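Local coordinates for octaprenyl-diphosphate synthase (Bacteroides thetaiotaomicron, PDB 3RMG), which probably acts as a magnesium-dependent prenyltransferase that lengthens allylic diphosphates with isoprene units, as other members of the FPP/GGPP synthase family do, at residues M49-L54 with I208-K213; P67-A72 with L187-G192; E77-A82 with R136-L141. All coordinates share one frame; numbering follows the deposited sequence.

The contacts differ in burial: contact 1 (49-54 with 208-213) has no buried touching residue although it lies nearest the chain's centre, contact 2 (67-72 with 187-192) buries Thr69 and Ser188, and the touching residues of contact 3 (77-82 with 136-141) are all buried. Contacts 2 and 3 share helix 67-90, its start meeting the end of helix 174-188 and its middle meeting helix 132-154; Leu187 packs on Leu137 between them. Contact 1 touches contact 3: Arg51 packs on His80 and Glu77, Pro52 on Glu77. Chemistry follows place: aromatic, thioether and guanidinium groups in contact 1, paired hydroxyls in contact 2, branched aliphatic side chains in contact 3.

Contact 1 of 3, residues M49-L54 with I208-K213; sequences MMRPIL and ICFQIK
Phe210 reaches from helix 193-217 toward the first turn of helix 50-62 and meets Met50 and Arg51 with its ring. The two backbones stay well apart, the CA atoms of Met50 and Phe210 being 9.8 Å from each other, so a long, rigid aromatic side chain suits the span. Its CG lies anti to the backbone N (chi1 -169°), which sends the ring outward, and the far half of the ring makes the contact. Both partners approach the ring obliquely.

Met50 can be followed along its length. Its CB stands 4.4 Å from Phe210 CE1, and CG comes closest, 3.7 Å from the same CE1. The bend at chi2 (58°) then turns SD back, 4.9 Å from Phe210 CE1, and the next bend carries CE on, to 5.0 Å from that atom. The unbranched, flexible chain can thus lay its CG methylene against the ring. Arg51 is extended through its middle bonds, and its NH2 comes nearest, 4.3 Å from Phe210 CE2.

Around this pair, Phe178 of helix 174-188 packs against the Phe210 ring with the planes at about 40°, and it also touches Arg51. Tyr317 of helix 309-323 hydrogen-bonds through OH to Met50 O.

Arg51-Pro52 matches the end of the family's Gly-Lys-x-x-Arg-Pro motif, whose basic residues bind the diphosphate of isopentenyl diphosphate in relatives; Arg51 probably acts likewise. Phe210-Gln211 is the Phe-Gln preceding the second aspartate-rich motif, which in the family serves magnesium and diphosphate, and Gln211 NE2 bonds to Asp215 OD1. Two regions of probable functional importance are therefore joined here by van der Waals touch alone, over a small 107 Å², and no directed bond fixes the ring relative to Met50 and Arg51.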
ATOM      1  N   MET A  49      17.709  -9.350 -12.395  1.00 86.43           N
ATOM      2  CA  MET A  49      17.141  -9.488 -11.063  1.00 79.82           C
ATOM      3  C   MET A  49      18.212  -9.309 -10.004  1.00 71.48           C
ATOM      4  O   MET A  49      18.529 -10.239  -9.270  1.00 73.37           O
ATOM      5  CB  MET A  49      16.492 -10.862 -10.916  1.00 82.69           C
ATOM      6  CG  MET A  49      15.308 -11.084 -11.840  1.00 87.70           C
ATOM      7  SD  MET A  49      15.359 -12.712 -12.603  1.00 95.82           S
ATOM      8  CE  MET A  49      16.905 -12.610 -13.519  1.00 89.54           C
ATOM      9  N   MET A  50      18.759  -8.103  -9.927  1.00 60.13           N
ATOM     10  CA  MET A  50      19.855  -7.812  -9.028  1.00 56.25           C
ATOM     11  C   MET A  50      19.546  -8.191  -7.573  1.00 54.29           C
ATOM     12  O   MET A  50      20.383  -8.784  -6.881  1.00 49.27           O
ATOM     13  CB  MET A  50      20.226  -6.337  -9.130  1.00 60.30           C
ATOM     14  CG  MET A  50      21.711  -6.097  -9.350  1.00 77.79           C
ATOM     15  SD  MET A  50      22.297  -6.918 -10.854  1.00 94.78           S
ATOM     16  CE  MET A  50      21.222  -6.172 -12.083  1.00 93.32           C
ATOM     17  N   ARG A  51      18.341  -7.870  -7.110  1.00 49.37           N
ATOM     18  CA  ARG A  51      17.981  -8.130  -5.715  1.00 48.17           C
ATOM     19  C   ARG A  51      17.601  -9.588  -5.442  1.00 44.37           C
ATOM     20  O   ARG A  51      18.036 -10.157  -4.450  1.00 49.11           O
ATOM     21  CB  ARG A  51      16.881  -7.171  -5.233  1.00 47.01           C
ATOM     22  CG  ARG A  51      17.333  -5.729  -5.112  1.00 49.28           C
ATOM     23  CD  ARG A  51      16.135  -4.759  -5.055  1.00 46.65           C
ATOM     24  NE  ARG A  51      16.581  -3.391  -5.264  1.00 69.86           N
ATOM     25  CZ  ARG A  51      16.506  -2.741  -6.422  1.00 72.27           C
ATOM     26  NH1 ARG A  51      15.962  -3.325  -7.482  1.00 69.06           N
ATOM     27  NH2 ARG A  51      16.953  -1.495  -6.508  1.00 78.84           N
ATOM     28  N   PRO A  52      16.767 -10.190  -6.305  1.00 43.98           N
ATOM     29  CA  PRO A  52      16.480 -11.618  -6.155  1.00 43.85           C
ATOM     30  C   PRO A  52      17.740 -12.476  -6.168  1.00 38.55           C
ATOM     31  O   PRO A  52      17.848 -13.418  -5.382  1.00 44.94           O
ATOM     32  CB  PRO A  52      15.589 -11.917  -7.361  1.00 44.23           C
ATOM     33  CG  PRO A  52      14.847 -10.642  -7.551  1.00 42.73           C
ATOM     34  CD  PRO A  52      15.900  -9.575  -7.322  1.00 45.88           C
ATOM     35  N   ILE A  53      18.700 -12.153  -7.026  1.00 37.94           N
ATOM     36  CA  ILE A  53      19.958 -12.905  -7.009  1.00 41.20           C
ATOM     37  C   ILE A  53      20.660 -12.763  -5.652  1.00 41.43           C
ATOM     38  O   ILE A  53      21.206 -13.726  -5.119  1.00 43.99           O
ATOM     39  CB  ILE A  53      20.892 -12.501  -8.158  1.00 38.60           C
ATOM     40  CG1 ILE A  53      20.398 -13.100  -9.479  1.00 42.57           C
ATOM     41  CG2 ILE A  53      22.292 -12.968  -7.880  1.00 41.10           C
ATOM     42  CD1 ILE A  53      20.968 -12.408 -10.713  1.00 41.74           C
ATOM     43  N   LEU A  54      20.632 -11.566  -5.080  1.00 38.03           N
ATOM     44  CA  LEU A  54      21.200 -11.370  -3.754  1.00 37.90           C
ATOM     45  C   LEU A  54      20.495 -12.243  -2.695  1.00 41.12           C
ATOM     46  O   LEU A  54      21.145 -12.865  -1.859  1.00 33.73           O
ATOM     47  CB  LEU A  54      21.127  -9.900  -3.347  1.00 35.95           C
ATOM     48  CG  LEU A  54      21.864  -9.527  -2.068  1.00 37.40           C
ATOM     49  CD1 LEU A  54      23.314  -9.975  -2.190  1.00 39.84           C
ATOM     50  CD2 LEU A  54      21.777  -8.030  -1.787  1.00 36.76           C
ATOM     51  N   ILE A 208      24.632   0.430  -1.044  1.00 34.80           N
ATOM     52  CA  ILE A 208      25.319   1.719  -1.157  1.00 38.71           C
ATOM     53  C   ILE A 208      26.217   1.807  -2.402  1.00 42.97           C
ATOM     54  O   ILE A 208      26.200   2.824  -3.099  1.00 43.10           O
ATOM     55  CB  ILE A 208      26.127   2.066   0.108  1.00 36.59           C
ATOM     56  CG1 ILE A 208      25.185   2.264   1.298  1.00 36.93           C
ATOM     57  CG2 ILE A 208      26.929   3.346  -0.108  1.00 34.69           C
ATOM     58  CD1 ILE A 208      25.923   2.477   2.645  1.00 33.90           C
ATOM     59  N   CYS A 209      26.994   0.761  -2.694  1.00 43.98           N
ATOM     60  CA  CYS A 209      27.777   0.748  -3.942  1.00 46.23           C
ATOM     61  C   CYS A 209      26.839   0.911  -5.145  1.00 47.19           C
ATOM     62  O   CYS A 209      27.093   1.688  -6.062  1.00 46.34           O
ATOM     63  CB  CYS A 209      28.544  -0.560  -4.101  1.00 43.40           C
ATOM     64  SG  CYS A 209      29.837  -0.834  -2.901  1.00 44.87           S
ATOM     65  N   PHE A 210      25.760   0.147  -5.132  1.00 42.30           N
ATOM     66  CA  PHE A 210      24.806   0.156  -6.216  1.00 47.19           C
ATOM     67  C   PHE A 210      24.249   1.562  -6.444  1.00 49.32           C
ATOM     68  O   PHE A 210      24.236   2.055  -7.575  1.00 48.63           O
ATOM     69  CB  PHE A 210      23.681  -0.823  -5.897  1.00 47.00           C
ATOM     70  CG  PHE A 210      22.774  -1.108  -7.055  1.00 61.87           C
ATOM     71  CD1 PHE A 210      23.060  -2.140  -7.940  1.00 63.74           C
ATOM     72  CD2 PHE A 210      21.628  -0.345  -7.261  1.00 64.34           C
ATOM     73  CE1 PHE A 210      22.220  -2.405  -9.013  1.00 67.20           C
ATOM     74  CE2 PHE A 210      20.779  -0.606  -8.334  1.00 60.44           C
ATOM     75  CZ  PHE A 210      21.079  -1.637  -9.211  1.00 64.40           C
ATOM     76  N   GLN A 211      23.798   2.207  -5.369  1.00 45.53           N
ATOM     77  CA  GLN A 211      23.175   3.529  -5.473  1.00 44.91           C
ATOM     78  C   GLN A 211      24.139   4.605  -5.968  1.00 45.94           C
ATOM     79  O   GLN A 211      23.778   5.424  -6.801  1.00 49.09           O
ATOM     80  CB  GLN A 211      22.591   3.968  -4.135  1.00 45.81           C
ATOM     81  CG  GLN A 211      21.768   5.234  -4.263  1.00 51.80           C
ATOM     82  CD  GLN A 211      20.750   5.112  -5.379  1.00 59.67           C
ATOM     83  OE1 GLN A 211      19.859   4.259  -5.329  1.00 57.68           O
ATOM     84  NE2 GLN A 211      20.883   5.951  -6.399  1.00 52.64           N
ATOM     85  N   ILE A 212      25.357   4.602  -5.438  1.00 43.65           N
ATOM     86  CA  ILE A 212      26.381   5.541  -5.858  1.00 45.06           C
ATOM     87  C   ILE A 212      26.743   5.313  -7.326  1.00 54.09           C
ATOM     88  O   ILE A 212      26.900   6.271  -8.087  1.00 53.32           O
ATOM     89  CB  ILE A 212      27.637   5.417  -4.991  1.00 42.33           C
ATOM     90  CG1 ILE A 212      27.373   5.961  -3.584  1.00 46.65           C
ATOM     91  CG2 ILE A 212      28.776   6.179  -5.601  1.00 46.81           C
ATOM     92  CD1 ILE A 212      28.540   5.679  -2.598  1.00 41.83           C
ATOM     93  N   LYS A 213      26.866   4.047  -7.723  1.00 53.21           N
ATOM     94  CA  LYS A 213      27.071   3.715  -9.132  1.00 54.46           C
ATOM     95  C   LYS A 213      26.025   4.381 -10.020  1.00 53.68           C
ATOM     96  O   LYS A 213      26.358   5.004 -11.020  1.00 51.63           O
ATOM     97  CB  LYS A 213      27.030   2.203  -9.350  1.00 52.25           C
ATOM     98  CG  LYS A 213      28.390   1.535  -9.322  1.00 65.40           C
ATOM     99  CD  LYS A 213      29.077   1.601 -10.684  1.00 77.47           C
ATOM    100  CE  LYS A 213      29.719   2.959 -10.924  1.00 84.93           C
ATOM    101  NZ  LYS A 213      30.643   2.945 -12.097  1.00 85.31           N
TER

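Contact 2 of 3, residues P67-A72 with L187-G192; sequences PATLHA and LSVQVG
Thr69 and Ser188 form a polar contact between helix ends, the first turn of helix 67-90 meeting the last turn of helix 174-188. Small residues let the backbones come close: the CA atoms of Thr69 and Ser188 are 5.1 Å apart, and Ala68 CB is 4.3 Å from Ser188 CB.

The central bond runs from Thr69 OG1 to Ser188 OG, 2.7 Å long. Thr69 places its hydroxyl beside its own backbone N (chi1 -54°), facing the serine, while its methyl CG2 also borders the same oxygen, 3.7 Å from Ser188 OG. Ser188 OG gives its own hydrogen bond back to Ala185 O, one turn earlier, and Thr69 OG1 accepts one from Thr66 N. The two hydroxyls thus link a backbone N-H near one helix start to a backbone carbonyl near the other helix end, which suits residues able both to give and to accept. Beyond the pair, Val189 brings CG1 to 4.1 Å from Thr69 OG1 and supplies an apolar edge.

Helix 50-62 covers the site on the side of Thr69 and Val189, through Val55 against Thr69 and through Ala59 and Tyr62 against Val189, while helix 132-154 adds Ile134, which packs on Ser188.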
ATOM      1  N   PRO A  67      10.961 -22.341   0.402  1.00 49.79           N
ATOM      2  CA  PRO A  67       9.859 -21.586  -0.189  1.00 48.28           C
ATOM      3  C   PRO A  67       9.675 -20.232   0.510  1.00 45.79           C
ATOM      4  O   PRO A  67       9.207 -19.277  -0.104  1.00 43.46           O
ATOM      5  CB  PRO A  67       8.638 -22.491   0.047  1.00 56.28           C
ATOM      6  CG  PRO A  67       9.188 -23.854   0.359  1.00 50.70           C
ATOM      7  CD  PRO A  67      10.517 -23.605   1.015  1.00 53.77           C
ATOM      8  N   ALA A  68      10.062 -20.151   1.778  1.00 43.06           N
ATOM      9  CA  ALA A  68      10.093 -18.865   2.493  1.00 45.43           C
ATOM     10  C   ALA A  68      11.079 -17.869   1.865  1.00 44.24           C
ATOM     11  O   ALA A  68      10.809 -16.670   1.818  1.00 41.15           O
ATOM     12  CB  ALA A  68      10.421 -19.076   3.983  1.00 43.37           C
ATOM     13  N   THR A  69      12.220 -18.370   1.386  1.00 40.47           N
ATOM     14  CA  THR A  69      13.219 -17.521   0.739  1.00 35.33           C
ATOM     15  C   THR A  69      12.632 -16.921  -0.516  1.00 36.69           C
ATOM     16  O   THR A  69      12.744 -15.725  -0.752  1.00 42.70           O
ATOM     17  CB  THR A  69      14.469 -18.328   0.331  1.00 40.42           C
ATOM     18  OG1 THR A  69      14.983 -19.028   1.465  1.00 41.74           O
ATOM     19  CG2 THR A  69      15.542 -17.415  -0.206  1.00 35.51           C
ATOM     20  N   LEU A  70      11.999 -17.763  -1.327  1.00 40.89           N
ATOM     21  CA  LEU A  70      11.321 -17.292  -2.531  1.00 38.41           C
ATOM     22  C   LEU A  70      10.215 -16.281  -2.238  1.00 40.44           C
ATOM     23  O   LEU A  70      10.120 -15.272  -2.940  1.00 42.66           O
ATOM     24  CB  LEU A  70      10.764 -18.464  -3.344  1.00 38.84           C
ATOM     25  CG  LEU A  70      11.810 -19.548  -3.610  1.00 44.03           C
ATOM     26  CD1 LEU A  70      11.151 -20.815  -4.152  1.00 46.33           C
ATOM     27  CD2 LEU A  70      12.874 -19.020  -4.553  1.00 39.86           C
ATOM     28  N   HIS A  71       9.378 -16.530  -1.226  1.00 40.59           N
ATOM     29  CA  HIS A  71       8.311 -15.559  -0.915  1.00 41.79           C
ATOM     30  C   HIS A  71       8.895 -14.228  -0.420  1.00 42.34           C
ATOM     31  O   HIS A  71       8.445 -13.150  -0.819  1.00 44.72           O
ATOM     32  CB  HIS A  71       7.279 -16.120   0.069  1.00 43.52           C
ATOM     33  CG  HIS A  71       6.296 -17.052  -0.568  1.00 51.85           C
ATOM     34  ND1 HIS A  71       5.412 -16.643  -1.545  1.00 51.95           N
ATOM     35  CD2 HIS A  71       6.070 -18.379  -0.386  1.00 42.47           C
ATOM     36  CE1 HIS A  71       4.683 -17.676  -1.934  1.00 52.19           C
ATOM     37  NE2 HIS A  71       5.058 -18.739  -1.243  1.00 40.04           N
ATOM     38  N   ALA A  72       9.919 -14.303   0.424  1.00 42.22           N
ATOM     39  CA  ALA A  72      10.639 -13.097   0.828  1.00 41.22           C
ATOM     40  C   ALA A  72      11.077 -12.289  -0.391  1.00 40.22           C
ATOM     41  O   ALA A  72      10.794 -11.098  -0.498  1.00 45.46           O
ATOM     42  CB  ALA A  72      11.829 -13.448   1.675  1.00 39.21           C
ATOM     43  N   LEU A 187      17.030 -14.751   7.662  1.00 36.82           N
ATOM     44  CA  LEU A 187      15.869 -15.179   8.428  1.00 37.92           C
ATOM     45  C   LEU A 187      15.154 -16.376   7.777  1.00 40.29           C
ATOM     46  O   LEU A 187      14.683 -17.281   8.474  1.00 39.51           O
ATOM     47  CB  LEU A 187      14.885 -14.027   8.605  1.00 36.82           C
ATOM     48  CG  LEU A 187      15.371 -12.857   9.461  1.00 36.57           C
ATOM     49  CD1 LEU A 187      14.518 -11.612   9.181  1.00 28.92           C
ATOM     50  CD2 LEU A 187      15.398 -13.215  10.935  1.00 32.76           C
ATOM     51  N   SER A 188      15.091 -16.390   6.448  1.00 38.71           N
ATOM     52  CA  SER A 188      14.326 -17.416   5.727  1.00 38.70           C
ATOM     53  C   SER A 188      14.901 -18.817   5.875  1.00 45.15           C
ATOM     54  O   SER A 188      14.190 -19.793   5.671  1.00 49.08           O
ATOM     55  CB  SER A 188      14.205 -17.070   4.240  1.00 38.17           C
ATOM     56  OG  SER A 188      15.402 -17.374   3.538  1.00 39.61           O
ATOM     57  N   VAL A 189      16.186 -18.909   6.213  1.00 48.25           N
ATOM     58  CA  VAL A 189      16.844 -20.196   6.438  1.00 46.43           C
ATOM     59  C   VAL A 189      17.134 -20.358   7.924  1.00 48.79           C
ATOM     60  O   VAL A 189      17.820 -21.276   8.347  1.00 48.88           O
ATOM     61  CB  VAL A 189      18.151 -20.359   5.594  1.00 48.93           C
ATOM     62  CG1 VAL A 189      17.833 -20.334   4.099  1.00 49.67           C
ATOM     63  CG2 VAL A 189      19.153 -19.261   5.912  1.00 45.97           C
ATOM     64  N   GLN A 190      16.603 -19.440   8.715  1.00 53.39           N
ATOM     65  CA  GLN A 190      16.551 -19.618  10.162  1.00 58.62           C
ATOM     66  C   GLN A 190      17.904 -19.725  10.848  1.00 58.58           C
ATOM     67  O   GLN A 190      18.089 -20.586  11.705  1.00 65.03           O
ATOM     68  CB  GLN A 190      15.723 -20.857  10.499  1.00 56.60           C
ATOM     69  CG  GLN A 190      14.333 -20.824   9.909  1.00 65.13           C
ATOM     70  CD  GLN A 190      13.477 -21.959  10.400  1.00 77.06           C
ATOM     71  OE1 GLN A 190      13.950 -23.085  10.557  1.00 85.85           O
ATOM     72  NE2 GLN A 190      12.206 -21.674  10.652  1.00 77.68           N
ATOM     73  N   VAL A 191      18.842 -18.855  10.499  1.00 53.67           N
ATOM     74  CA  VAL A 191      20.119 -18.839  11.208  1.00 49.72           C
ATOM     75  C   VAL A 191      20.070 -17.848  12.372  1.00 49.57           C
ATOM     76  O   VAL A 191      19.077 -17.148  12.561  1.00 50.14           O
ATOM     77  CB  VAL A 191      21.286 -18.547  10.259  1.00 53.01           C
ATOM     78  CG1 VAL A 191      21.451 -19.709   9.280  1.00 46.57           C
ATOM     79  CG2 VAL A 191      21.041 -17.246   9.495  1.00 51.12           C
ATOM     80  N   GLY A 192      21.129 -17.796  13.166  1.00 51.09           N
ATOM     81  CA  GLY A 192      21.134 -16.941  14.350  1.00 47.77           C
ATOM     82  C   GLY A 192      21.144 -15.442  14.068  1.00 48.30           C
ATOM     83  O   GLY A 192      21.308 -15.002  12.915  1.00 43.94           O
TER

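Contact 3 of 3, residues E77-A82 with R136-L141; sequences ELLHTA and RLVSSL
Leu79 of helix 67-90 rests a methyl on Leu141 and, more lightly, on Val138 of helix 132-154, a buried apolar contact within the all-helical isoprenoid synthase fold. Its CD2 does the touching throughout. The closest approach is to Leu141 CD2, 3.6 Å away, with Leu141 CG next at 4.0 Å. The two leucines cross obliquely, methyl against methyl. Both project CG anti to the backbone N (chi1 173° for Leu79 and 176° for Leu141), which extends each chain from its helix toward the facing helix. Val138 comes nearest with its carbonyl O, 4.1 Å from Leu79 CD2, while its CG1 lies 4.4 Å from that methyl. Leucine suits the centre of such an interface, since its flexible branched end can span the distance between helices whose nearest CA atoms, those of Leu79 and Val138, are 8.3 Å apart.

Further out, Leu119 of helix 102-128 backs Leu79, and Leu141 rests on Ala176 and Ala180 of helix 174-188, whose alanines offer a small apolar surface. Leu76 touches both Val138 and Leu141 from the preceding turn of helix 67-90. The other side of helix 132-154 faces the dimer partner: Arg136 makes a salt bridge with Glu127 of the second subunit, and Ser139 packs on Val124 of that subunit.

Each helix also satisfies a polar residue internally. Ser140 OG bonds to Arg136 O at 3.0 Å. In the same manner Thr81 turns back on its own helix, and Glu77 O receives Thr81 N on one face of its carbonyl plane and Thr81 OG1, at 2.6 Å, on the opposite face.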
ATOM      1  N   GLU A  77      10.641  -7.649  -3.754  1.00 45.08           N
ATOM      2  CA  GLU A  77      10.619  -7.175  -5.130  1.00 45.77           C
ATOM      3  C   GLU A  77       9.288  -6.489  -5.483  1.00 46.68           C
ATOM      4  O   GLU A  77       9.259  -5.496  -6.207  1.00 50.08           O
ATOM      5  CB  GLU A  77      10.925  -8.326  -6.089  1.00 47.58           C
ATOM      6  CG  GLU A  77      11.350  -7.879  -7.478  1.00 56.15           C
ATOM      7  CD  GLU A  77      12.751  -7.287  -7.505  1.00 60.22           C
ATOM      8  OE1 GLU A  77      13.419  -7.275  -6.451  1.00 59.58           O
ATOM      9  OE2 GLU A  77      13.187  -6.832  -8.584  1.00 71.74           O
ATOM     10  N   LEU A  78       8.183  -7.012  -4.970  1.00 46.80           N
ATOM     11  CA  LEU A  78       6.893  -6.361  -5.165  1.00 48.28           C
ATOM     12  C   LEU A  78       6.837  -4.992  -4.476  1.00 50.70           C
ATOM     13  O   LEU A  78       6.295  -4.022  -5.030  1.00 50.10           O
ATOM     14  CB  LEU A  78       5.759  -7.254  -4.649  1.00 50.99           C
ATOM     15  CG  LEU A  78       5.562  -8.544  -5.444  1.00 49.64           C
ATOM     16  CD1 LEU A  78       4.489  -9.421  -4.822  1.00 40.35           C
ATOM     17  CD2 LEU A  78       5.243  -8.211  -6.883  1.00 33.24           C
ATOM     18  N   LEU A  79       7.377  -4.917  -3.263  1.00 42.63           N
ATOM     19  CA  LEU A  79       7.395  -3.652  -2.520  1.00 46.10           C
ATOM     20  C   LEU A  79       8.154  -2.578  -3.302  1.00 48.56           C
ATOM     21  O   LEU A  79       7.707  -1.432  -3.417  1.00 48.90           O
ATOM     22  CB  LEU A  79       8.025  -3.852  -1.135  1.00 45.30           C
ATOM     23  CG  LEU A  79       8.287  -2.611  -0.281  1.00 46.31           C
ATOM     24  CD1 LEU A  79       7.010  -1.831  -0.099  1.00 51.01           C
ATOM     25  CD2 LEU A  79       8.842  -3.016   1.070  1.00 44.16           C
ATOM     26  N   HIS A  80       9.309  -2.963  -3.838  1.00 51.34           N
ATOM     27  CA  HIS A  80      10.125  -2.076  -4.646  1.00 53.61           C
ATOM     28  C   HIS A  80       9.366  -1.640  -5.898  1.00 55.41           C
ATOM     29  O   HIS A  80       9.276  -0.451  -6.211  1.00 58.18           O
ATOM     30  CB  HIS A  80      11.400  -2.799  -5.047  1.00 55.45           C
ATOM     31  CG  HIS A  80      12.237  -2.044  -6.030  1.00 65.42           C
ATOM     32  ND1 HIS A  80      12.681  -0.760  -5.798  1.00 67.37           N
ATOM     33  CD2 HIS A  80      12.737  -2.405  -7.236  1.00 72.99           C
ATOM     34  CE1 HIS A  80      13.416  -0.360  -6.821  1.00 67.72           C
ATOM     35  NE2 HIS A  80      13.465  -1.339  -7.706  1.00 72.05           N
ATOM     36  N   THR A  81       8.809  -2.607  -6.613  1.00 51.09           N
ATOM     37  CA  THR A  81       8.054  -2.290  -7.811  1.00 54.21           C
ATOM     38  C   THR A  81       6.924  -1.328  -7.507  1.00 54.73           C
ATOM     39  O   THR A  81       6.699  -0.378  -8.256  1.00 57.71           O
ATOM     40  CB  THR A  81       7.453  -3.541  -8.467  1.00 58.90           C
ATOM     41  OG1 THR A  81       8.415  -4.605  -8.450  1.00 63.44           O
ATOM     42  CG2 THR A  81       7.057  -3.232  -9.899  1.00 51.06           C
ATOM     43  N   ALA A  82       6.207  -1.571  -6.413  1.00 49.03           N
ATOM     44  CA  ALA A  82       5.079  -0.712  -6.074  1.00 50.38           C
ATOM     45  C   ALA A  82       5.494   0.743  -5.829  1.00 49.72           C
ATOM     46  O   ALA A  82       4.784   1.665  -6.211  1.00 51.24           O
ATOM     47  CB  ALA A  82       4.311  -1.265  -4.875  1.00 48.09           C
ATOM     48  N   ARG A 136       7.562  -8.789   9.964  1.00 46.05           N
ATOM     49  CA  ARG A 136       7.974  -7.567  10.623  1.00 48.67           C
ATOM     50  C   ARG A 136       8.919  -6.754   9.735  1.00 46.11           C
ATOM     51  O   ARG A 136       8.761  -5.540   9.596  1.00 50.96           O
ATOM     52  CB  ARG A 136       8.643  -7.894  11.958  1.00 44.19           C
ATOM     53  CG  ARG A 136       8.537  -6.791  12.989  1.00 51.86           C
ATOM     54  CD  ARG A 136       8.217  -7.382  14.353  1.00 60.62           C
ATOM     55  NE  ARG A 136       8.903  -8.657  14.562  1.00 64.18           N
ATOM     56  CZ  ARG A 136       8.475  -9.620  15.373  1.00 66.53           C
ATOM     57  NH1 ARG A 136       7.356  -9.464  16.066  1.00 71.51           N
ATOM     58  NH2 ARG A 136       9.168 -10.744  15.496  1.00 65.23           N
ATOM     59  N   LEU A 137       9.897  -7.422   9.126  1.00 45.58           N
ATOM     60  CA  LEU A 137      10.901  -6.726   8.328  1.00 40.96           C
ATOM     61  C   LEU A 137      10.258  -6.035   7.128  1.00 39.55           C
ATOM     62  O   LEU A 137      10.534  -4.876   6.831  1.00 40.57           O
ATOM     63  CB  LEU A 137      12.008  -7.698   7.884  1.00 43.93           C
ATOM     64  CG  LEU A 137      12.971  -7.268   6.769  1.00 49.02           C
ATOM     65  CD1 LEU A 137      14.220  -8.117   6.748  1.00 43.21           C
ATOM     66  CD2 LEU A 137      12.285  -7.357   5.422  1.00 55.03           C
ATOM     67  N   VAL A 138       9.395  -6.746   6.424  1.00 40.05           N
ATOM     68  CA  VAL A 138       8.827  -6.169   5.223  1.00 39.82           C
ATOM     69  C   VAL A 138       7.878  -5.043   5.582  1.00 44.29           C
ATOM     70  O   VAL A 138       7.855  -3.994   4.920  1.00 39.73           O
ATOM     71  CB  VAL A 138       8.046  -7.198   4.414  1.00 41.42           C
ATOM     72  CG1 VAL A 138       7.316  -6.491   3.283  1.00 41.01           C
ATOM     73  CG2 VAL A 138       8.987  -8.261   3.877  1.00 38.12           C
ATOM     74  N   SER A 139       7.070  -5.250   6.619  1.00 39.22           N
ATOM     75  CA  SER A 139       6.104  -4.212   6.940  1.00 43.47           C
ATOM     76  C   SER A 139       6.830  -2.962   7.441  1.00 46.77           C
ATOM     77  O   SER A 139       6.581  -1.862   6.947  1.00 44.99           O
ATOM     78  CB  SER A 139       4.998  -4.704   7.902  1.00 45.54           C
ATOM     79  OG  SER A 139       5.488  -5.029   9.197  1.00 41.23           O
ATOM     80  N   SER A 140       7.755  -3.116   8.386  1.00 47.37           N
ATOM     81  CA  SER A 140       8.435  -1.923   8.895  1.00 49.71           C
ATOM     82  C   SER A 140       9.204  -1.212   7.790  1.00 46.78           C
ATOM     83  O   SER A 140       9.264   0.013   7.761  1.00 51.51           O
ATOM     84  CB  SER A 140       9.342  -2.241  10.083  1.00 46.16           C
ATOM     85  OG  SER A 140      10.418  -3.050   9.679  1.00 63.09           O
ATOM     86  N   LEU A 141       9.772  -1.972   6.864  1.00 46.21           N
ATOM     87  CA  LEU A 141      10.453  -1.365   5.724  1.00 45.83           C
ATOM     88  C   LEU A 141       9.464  -0.558   4.908  1.00 48.93           C
ATOM     89  O   LEU A 141       9.770   0.552   4.469  1.00 56.29           O
ATOM     90  CB  LEU A 141      11.113  -2.424   4.832  1.00 49.50           C
ATOM     91  CG  LEU A 141      11.769  -1.866   3.570  1.00 47.22           C
ATOM     92  CD1 LEU A 141      12.995  -1.080   3.966  1.00 43.88           C
ATOM     93  CD2 LEU A 141      12.142  -2.961   2.569  1.00 47.33           C
TER